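Side-chain contact in prophage Lp1 protein 11 (Lactobacillus plantarum WCFS1, PDB 3B7H), which probably binds DNA through a Cro/C1-type helix-turn-helix domain and may act as a prophage regulator: residues H11-E14 / L15-Q18. Sequence-based numbering, arbitrary orientation.
Sequences HLME and LITQ
Leu15 lays its isobutyl group against the imidazole of His11, one helical turn back. Its CG sits 4.0 Å above one face of the ring, displaced toward the rim, and CD1 comes within 3.8 Å of His11 NE2. With CG anti to the backbone N (chi1 -172°), the His11 ring swings toward Leu15, while Leu15 CG turns back beside its own N (chi1 -64°) and passes 3.5 Å from His11 O. That carbonyl receives the amide N-H of Leu15. The next residue, Ile16, stretches its CG1-CD1 arm back toward Leu12: CD1 is 3.8 Å from Leu12 CG, and CG1 skims Leu12 O at 3.3 Å. Leu12 O also accepts the nearly straight N-H of Ile16. Both pairs belong to the first helix, 4-18, of the Cro/C1-type helix-turn-helix domain. Leu12 and Ile16 face the core, where Leu12 meets Val56 and Met40 and Ile16 meets Ile23 and Val26; Leu15 rests on Leu60 and Ile62, and His11 stacks with Phe70. Thr17, on a more exposed flank, doubles the usual helical bond: its N (3.0 Å) and OG1 (2.8 Å) both donate to Met13 O, from opposite faces of the carbonyl plane. The hydroxyl is thereby tied to the backbone. Glu14, also exposed, takes part through its backbone: Glu14 O accepts the N-H of Gln18, whose CG lies 3.2 Å from the same oxygen.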
# COMPACT_ATOMS: atom_id res chain seq x y z
N HIS A 11 -7.90 -4.15 9.35
CA HIS A 11 -7.35 -3.04 10.12
C HIS A 11 -8.18 -1.79 9.91
O HIS A 11 -8.50 -1.04 10.85
CB HIS A 11 -5.89 -2.76 9.71
CG HIS A 11 -5.22 -1.76 10.58
ND1 HIS A 11 -5.07 -1.95 11.94
CD2 HIS A 11 -4.68 -0.55 10.31
CE1 HIS A 11 -4.45 -0.91 12.46
NE2 HIS A 11 -4.20 -0.05 11.49
N LEU A 12 -8.50 -1.56 8.65
CA LEU A 12 -9.32 -0.44 8.27
C LEU A 12 -10.67 -0.48 8.99
O LEU A 12 -11.09 0.53 9.55
CB LEU A 12 -9.49 -0.42 6.76
CG LEU A 12 -10.53 0.60 6.33
CD1 LEU A 12 -10.12 2.01 6.76
CD2 LEU A 12 -10.67 0.51 4.85
N MET A 13 -11.31 -1.63 9.04
CA MET A 13 -12.57 -1.75 9.76
C MET A 13 -12.39 -1.48 11.25
O MET A 13 -13.24 -0.84 11.85
CB MET A 13 -13.18 -3.15 9.52
CG MET A 13 -14.57 -3.36 10.13
SD MET A 13 -15.81 -2.17 9.60
CE MET A 13 -15.39 -2.04 7.92
N GLU A 14 -11.30 -1.92 11.86
CA GLU A 14 -11.04 -1.56 13.24
C GLU A 14 -10.94 -0.06 13.46
O GLU A 14 -11.49 0.45 14.42
CB GLU A 14 -9.73 -2.13 13.73
CG GLU A 14 -9.62 -3.63 13.88
CD GLU A 14 -8.19 -4.05 14.34
OE1 GLU A 14 -7.32 -3.12 14.48
OE2 GLU A 14 -7.96 -5.28 14.59
N LEU A 15 -10.20 0.62 12.60
CA LEU A 15 -10.06 2.07 12.71
C LEU A 15 -11.35 2.85 12.46
O LEU A 15 -11.62 3.83 13.14
CB LEU A 15 -8.98 2.60 11.76
CG LEU A 15 -7.53 2.16 11.96
CD1 LEU A 15 -6.67 2.78 10.87
CD2 LEU A 15 -7.02 2.52 13.34
N ILE A 16 -12.10 2.45 11.44
CA ILE A 16 -13.42 3.03 11.14
C ILE A 16 -14.33 2.90 12.35
O ILE A 16 -15.00 3.87 12.76
CB ILE A 16 -14.06 2.29 9.97
CG1 ILE A 16 -13.41 2.69 8.66
CG2 ILE A 16 -15.56 2.56 9.86
CD1 ILE A 16 -13.96 1.93 7.42
N THR A 17 -14.36 1.71 12.92
CA THR A 17 -15.21 1.39 14.07
C THR A 17 -14.82 2.20 15.32
O THR A 17 -15.69 2.71 16.05
CB THR A 17 -15.16 -0.12 14.36
OG1 THR A 17 -15.64 -0.82 13.21
CG2 THR A 17 -16.03 -0.49 15.54
N GLN A 18 -13.52 2.34 15.55
CA GLN A 18 -13.04 3.21 16.63
C GLN A 18 -13.47 4.67 16.45
O GLN A 18 -13.67 5.36 17.42
CB GLN A 18 -11.51 3.10 16.79
CG GLN A 18 -11.07 1.73 17.30
CD GLN A 18 -9.55 1.57 17.41
OE1 GLN A 18 -8.77 2.49 17.09
NE2 GLN A 18 -9.12 0.38 17.90